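Local coordinates for protein protease LasA (PDB 3IT5) that cleaves pentaglycine cross-links in staphylococcal peptidoglycan and degrades host elastin, acting as a secreted zinc metallopeptidase of the M23 family, at residues Q18-H23 with S149-D154; S33-S38 with L121-L126. All coordinates share one frame; numbering follows the deposited sequence.

Contact 1 of 2, residues Q18-H23 with S149-D154; sequences QPNGAH and SNYDND. With ZN (zinc ion), chain E.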
loop_
_atom_site.group_PDB
_atom_site.type_symbol
_atom_site.label_atom_id
_atom_site.label_comp_id
_atom_site.label_asym_id
_atom_site.label_seq_id
_atom_site.Cartn_x
_atom_site.Cartn_y
_atom_site.Cartn_z
ATOM N N GLN A 18 7.187 5.518 -5.628
ATOM C CA GLN A 18 8.332 5.162 -4.786
ATOM C C GLN A 18 7.888 4.632 -3.421
ATOM O O GLN A 18 7.315 5.383 -2.623
ATOM C CB GLN A 18 9.227 6.377 -4.550
ATOM C CG GLN A 18 9.865 6.987 -5.780
ATOM C CD GLN A 18 10.647 8.235 -5.429
ATOM O OE1 GLN A 18 11.193 8.348 -4.328
ATOM N NE2 GLN A 18 10.697 9.184 -6.355
ATOM N N PRO A 19 8.175 3.348 -3.132
ATOM C CA PRO A 19 7.850 2.818 -1.805
ATOM C C PRO A 19 8.964 3.066 -0.788
ATOM O O PRO A 19 10.113 3.291 -1.172
ATOM C CB PRO A 19 7.696 1.317 -2.061
ATOM C CG PRO A 19 8.647 1.042 -3.214
ATOM C CD PRO A 19 8.791 2.326 -4.005
ATOM N N ASN A 20 8.617 3.035 0.497
ATOM C CA ASN A 20 9.615 3.077 1.565
ATOM C C ASN A 20 9.658 1.733 2.295
ATOM O O ASN A 20 8.937 0.806 1.924
ATOM C CB ASN A 20 9.360 4.256 2.523
ATOM C CG ASN A 20 8.280 3.963 3.567
ATOM O OD1 ASN A 20 7.511 3.004 3.448
ATOM N ND2 ASN A 20 8.223 4.802 4.600
ATOM N N GLY A 21 10.493 1.630 3.327
ATOM C CA GLY A 21 10.675 0.380 4.059
ATOM C C GLY A 21 9.453 -0.107 4.818
ATOM O O GLY A 21 8.621 0.692 5.273
ATOM N N ALA A 22 9.351 -1.427 4.949
ATOM C CA ALA A 22 8.258 -2.058 5.670
ATOM C C ALA A 22 8.259 -1.661 7.142
ATOM O O ALA A 22 9.316 -1.472 7.755
ATOM C CB ALA A 22 8.323 -3.573 5.525
ATOM N N HIS A 23 7.062 -1.530 7.697
ATOM C CA HIS A 23 6.897 -1.142 9.088
ATOM C C HIS A 23 5.557 -1.633 9.596
ATOM O O HIS A 23 4.723 -2.097 8.813
ATOM C CB HIS A 23 7.034 0.379 9.260
ATOM C CG HIS A 23 6.212 1.178 8.299
ATOM N ND1 HIS A 23 6.583 1.375 6.986
ATOM C CD2 HIS A 23 5.045 1.844 8.461
ATOM C CE1 HIS A 23 5.676 2.120 6.379
ATOM N NE2 HIS A 23 4.734 2.422 7.253
ATOM N N SER A 149 14.460 -3.638 10.802
ATOM C CA SER A 149 13.843 -2.668 11.709
ATOM C C SER A 149 12.675 -1.996 11.004
ATOM O O SER A 149 12.575 -2.054 9.778
ATOM C CB SER A 149 14.864 -1.622 12.172
ATOM O OG SER A 149 15.524 -1.024 11.067
ATOM N N ASN A 150 11.779 -1.385 11.778
ATOM C CA ASN A 150 10.712 -0.579 11.197
ATOM C C ASN A 150 11.309 0.493 10.301
ATOM O O ASN A 150 12.221 1.219 10.713
ATOM C CB ASN A 150 9.835 0.058 12.278
ATOM C CG ASN A 150 8.745 -0.876 12.773
ATOM O OD1 ASN A 150 7.599 -0.799 12.331
ATOM N ND2 ASN A 150 9.096 -1.760 13.700
ATOM N N TYR A 151 10.810 0.555 9.068
ATOM C CA TYR A 151 11.282 1.498 8.044
ATOM C C TYR A 151 12.669 1.187 7.458
ATOM O O TYR A 151 13.216 2.004 6.714
ATOM C CB TYR A 151 11.229 2.956 8.543
ATOM C CG TYR A 151 9.842 3.485 8.847
ATOM C CD1 TYR A 151 9.391 3.606 10.164
ATOM C CD2 TYR A 151 8.982 3.880 7.819
ATOM C CE1 TYR A 151 8.119 4.104 10.452
ATOM C CE2 TYR A 151 7.711 4.376 8.093
ATOM C CZ TYR A 151 7.282 4.488 9.407
ATOM O OH TYR A 151 6.014 4.977 9.671
ATOM N N ASP A 152 13.238 0.021 7.777
ATOM C CA ASP A 152 14.513 -0.387 7.165
ATOM C C ASP A 152 14.369 -0.391 5.643
ATOM O O ASP A 152 13.431 -0.983 5.104
ATOM C CB ASP A 152 14.978 -1.758 7.676
ATOM C CG ASP A 152 16.328 -2.190 7.093
ATOM O OD1 ASP A 152 17.186 -1.319 6.817
ATOM O OD2 ASP A 152 16.537 -3.412 6.921
ATOM N N ASN A 153 15.286 0.296 4.966
ATOM C CA ASN A 153 15.212 0.471 3.514
ATOM C C ASN A 153 16.512 0.134 2.789
ATOM O O ASN A 153 16.655 0.405 1.592
ATOM C CB ASN A 153 14.750 1.891 3.160
ATOM C CG ASN A 153 15.620 2.972 3.788
ATOM O OD1 ASN A 153 16.825 2.795 3.978
ATOM N ND2 ASN A 153 15.005 4.105 4.105
ATOM N N ASP A 154 17.459 -0.436 3.533
ATOM C CA ASP A 154 18.693 -0.966 2.968
ATOM C C ASP A 154 18.304 -2.026 1.942
ATOM O O ASP A 154 17.653 -3.014 2.287
ATOM C CB ASP A 154 19.552 -1.584 4.081
ATOM C CG ASP A 154 21.002 -1.809 3.666
ATOM O OD1 ASP A 154 21.262 -2.170 2.493
ATOM O OD2 ASP A 154 21.887 -1.642 4.536
HETATM ZN ZN ZN E . 3.294 4.095 6.918
HETATM O O HOH W 1 11.675 3.297 5.102
HETATM O O HOH W 2 11.752 -2.753 6.526
HETATM O O HOH W 3 2.865 6.113 7.295
#
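H23 and Y151 meet at the zinc site of this M23 metallopeptidase, where a type II turn spanning S149 to D152 packs on the segment that carries the first metal ligand. Their rings form an offset stack, with centroids 4.0 Å apart and planes inclined by 16°. Y151 CE2 lies over the middle of the imidazole, while H23 CG sits over the phenol face, displaced toward its rim. H23 CB continues this overlap as a CH-pi contact almost straight above the Y151 ring centre. For H23, CG stands between the backbone N and the carbonyl carbon (chi1 49°), which folds the ring back over its own segment and brings ND1 to G21 O at 2.7 Å. This bond lies in both the ring plane and the carbonyl plane. On the far side of the imidazole, NE2 binds zinc at 2.2 Å.

At the phenol edge, N20 ND2 approaches Y151 CD2 to 3.4 Å, while N20 OD1 accepts from D36 N. The turn is closed by its own D152 N to S149 O bond and attached to the other segment by Y151 N donating to A22 O at 2.8 Å. Water 1 joins G21 N to Y151 O, and G21 CA makes a CA-H...O contact of 3.2 Å with D152 O. N150 OD1, which accepts from S24 N, lies 3.3 Å from H23 CB.

With ND1 as a donor and NE2 on the metal, the imidazole is gripped at both nitrogens. The G21 carbonyl thus acts as a second-shell group that fixes ring rotation and would be expected to make NE2 a stronger zinc ligand.

Contact 2 of 2, residues S33-S38 with L121-L126; sequences SSFDAS and LHFSLL. With ZN (zinc ion), chain E.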
loop_
_atom_site.group_PDB
_atom_site.type_symbol
_atom_site.label_atom_id
_atom_site.label_comp_id
_atom_site.label_asym_id
_atom_site.label_seq_id
_atom_site.Cartn_x
_atom_site.Cartn_y
_atom_site.Cartn_z
ATOM N N SER A 33 3.682 -5.010 8.672
ATOM C CA SER A 33 2.483 -5.180 7.856
ATOM C C SER A 33 2.319 -4.154 6.745
ATOM O O SER A 33 1.505 -4.353 5.845
ATOM C CB SER A 33 1.247 -5.085 8.750
ATOM O OG SER A 33 1.113 -3.767 9.248
ATOM N N SER A 34 3.069 -3.057 6.822
ATOM C CA SER A 34 2.801 -1.892 5.979
ATOM C C SER A 34 4.027 -1.385 5.224
ATOM O O SER A 34 5.167 -1.582 5.654
ATOM C CB SER A 34 2.231 -0.745 6.827
ATOM O OG SER A 34 1.208 -1.187 7.712
ATOM N N PHE A 35 3.775 -0.736 4.094
ATOM C CA PHE A 35 4.778 0.094 3.440
ATOM C C PHE A 35 4.125 1.338 2.855
ATOM O O PHE A 35 2.942 1.322 2.494
ATOM C CB PHE A 35 5.604 -0.685 2.400
ATOM C CG PHE A 35 4.872 -1.000 1.121
ATOM C CD1 PHE A 35 4.889 -0.104 0.051
ATOM C CD2 PHE A 35 4.206 -2.212 0.967
ATOM C CE1 PHE A 35 4.230 -0.400 -1.144
ATOM C CE2 PHE A 35 3.553 -2.523 -0.222
ATOM C CZ PHE A 35 3.560 -1.617 -1.282
ATOM N N ASP A 36 4.890 2.419 2.795
ATOM C CA ASP A 36 4.391 3.669 2.249
ATOM C C ASP A 36 4.826 3.806 0.802
ATOM O O ASP A 36 5.797 3.181 0.380
ATOM C CB ASP A 36 4.883 4.863 3.071
ATOM C CG ASP A 36 4.543 4.741 4.543
ATOM O OD1 ASP A 36 3.449 4.232 4.875
ATOM O OD2 ASP A 36 5.370 5.161 5.377
ATOM N N ALA A 37 4.087 4.613 0.048
ATOM C CA ALA A 37 4.400 4.870 -1.346
ATOM C C ALA A 37 3.881 6.237 -1.754
ATOM O O ALA A 37 2.787 6.648 -1.362
ATOM C CB ALA A 37 3.823 3.783 -2.246
ATOM N N SER A 38 4.693 6.941 -2.532
ATOM C CA SER A 38 4.328 8.240 -3.060
ATOM C C SER A 38 5.023 8.401 -4.400
ATOM O O SER A 38 6.170 7.963 -4.565
ATOM C CB SER A 38 4.771 9.343 -2.099
ATOM O OG SER A 38 4.375 10.619 -2.562
ATOM N N LEU A 121 0.912 7.366 0.776
ATOM C CA LEU A 121 -0.047 6.340 1.176
ATOM C C LEU A 121 0.598 5.343 2.145
ATOM O O LEU A 121 1.651 4.777 1.850
ATOM C CB LEU A 121 -0.597 5.601 -0.051
ATOM C CG LEU A 121 -1.323 4.271 0.207
ATOM C CD1 LEU A 121 -2.715 4.485 0.801
ATOM C CD2 LEU A 121 -1.398 3.435 -1.064
ATOM N N HIS A 122 -0.042 5.149 3.297
ATOM C CA HIS A 122 0.302 4.079 4.231
ATOM C C HIS A 122 -0.614 2.888 3.922
ATOM O O HIS A 122 -1.835 2.995 4.013
ATOM C CB HIS A 122 0.151 4.584 5.677
ATOM C CG HIS A 122 0.190 3.512 6.723
ATOM N ND1 HIS A 122 1.360 3.088 7.315
ATOM C CD2 HIS A 122 -0.805 2.808 7.314
ATOM C CE1 HIS A 122 1.087 2.159 8.213
ATOM N NE2 HIS A 122 -0.219 1.962 8.225
ATOM N N PHE A 123 -0.006 1.763 3.551
ATOM C CA PHE A 123 -0.725 0.630 2.955
ATOM C C PHE A 123 -0.407 -0.674 3.694
ATOM O O PHE A 123 0.747 -1.092 3.745
ATOM C CB PHE A 123 -0.362 0.558 1.463
ATOM C CG PHE A 123 -0.724 -0.733 0.786
ATOM C CD1 PHE A 123 -2.040 -1.004 0.426
ATOM C CD2 PHE A 123 0.265 -1.659 0.458
ATOM C CE1 PHE A 123 -2.372 -2.189 -0.226
ATOM C CE2 PHE A 123 -0.058 -2.852 -0.195
ATOM C CZ PHE A 123 -1.377 -3.117 -0.533
ATOM N N SER A 124 -1.435 -1.313 4.254
ATOM C CA SER A 124 -1.248 -2.458 5.163
ATOM C C SER A 124 -1.914 -3.760 4.716
ATOM O O SER A 124 -3.002 -3.749 4.144
ATOM C CB SER A 124 -1.761 -2.110 6.560
ATOM O OG SER A 124 -1.253 -0.863 6.999
ATOM N N LEU A 125 -1.262 -4.877 5.028
ATOM C CA LEU A 125 -1.772 -6.210 4.722
ATOM C C LEU A 125 -2.451 -6.841 5.936
ATOM O O LEU A 125 -1.864 -6.925 7.019
ATOM C CB LEU A 125 -0.641 -7.114 4.212
ATOM C CG LEU A 125 -0.949 -8.533 3.708
ATOM C CD1 LEU A 125 -1.836 -8.528 2.467
ATOM C CD2 LEU A 125 0.359 -9.266 3.423
ATOM N N LEU A 126 -3.687 -7.290 5.736
ATOM C CA LEU A 126 -4.472 -7.924 6.791
ATOM C C LEU A 126 -4.970 -9.312 6.407
ATOM O O LEU A 126 -4.898 -9.715 5.244
ATOM C CB LEU A 126 -5.663 -7.043 7.190
ATOM C CG LEU A 126 -5.348 -5.713 7.879
ATOM C CD1 LEU A 126 -5.046 -4.621 6.856
ATOM C CD2 LEU A 126 -6.511 -5.305 8.764
HETATM ZN ZN ZN E . 3.294 4.095 6.918
HETATM O O HOH W 3 2.865 6.113 7.295
#
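D36 and H122 face each other as a non-hydrogen-bonded pair of antiparallel strands and bind the same zinc ion. D36 CG lies beside its backbone N, anti to the carbonyl carbon (chi1 -55°), whereas H122 CG is anti to the backbone N (chi1 168°). These torsions bring D36 OD1 to zinc at 2.0 Å and H122 ND1 to it at 2.2 Å. OD1 lies near the imidazole plane, at the ring edge. Water 3 and H23 also bind the metal, and H122 NE2 is hydrogen-bonded to N25, which holds the ring from its other nitrogen.

Further along this face, S34 OG and S124 OG are hydrogen-bonded at 2.6 Å; S33, just before the strand, adds a second hydroxyl bond, its OG 3.0 Å from S34 OG. S33 and S34 together oppose H23 in a classic beta bulge.

The other face is apolar. F35 and F123 point the same way side by side, and F123 turns its edge toward the face of F35 in an offset edge-to-face pair, with planes at 76°. F35 CE2 touches F123 CD2 at 3.5 Å.

Backbone bonds set the register: F35 with F123 and A37 with L121 each pair in both directions, and L121 N reaches A37 O at 2.9 Å. Zinc held by two histidines and an aspartate on an antiparallel sheet is characteristic of M23 metallopeptidases, as is the HxH motif, whose H122 is the ligand and H120 a probable proton donor or acceptor.

Overall arrangement
From the N terminus, the chain passes through strand 16-19 into the segment ending at H23, then turns back into strand 34-38, its antiparallel neighbour in the large sheet. Contact 2 closes the long excursion from there to strand 121-127, setting two strands of that sheet side by side. Contact 1 closes a wider loop, from 18-23 to 149-154, and both segments of contact 2 fall between these, so contact 2 is nested within it; residues 149-154 follow strand 142-145 of the smaller four-stranded sheet. Their centres are about 10 Å apart, and they join through H23 O with S34 N, 2.8 Å apart, a probable hydrogen bond. Both contacts supply zinc ligands, and Y151 of the loop from the smaller sheet stacks on one of them.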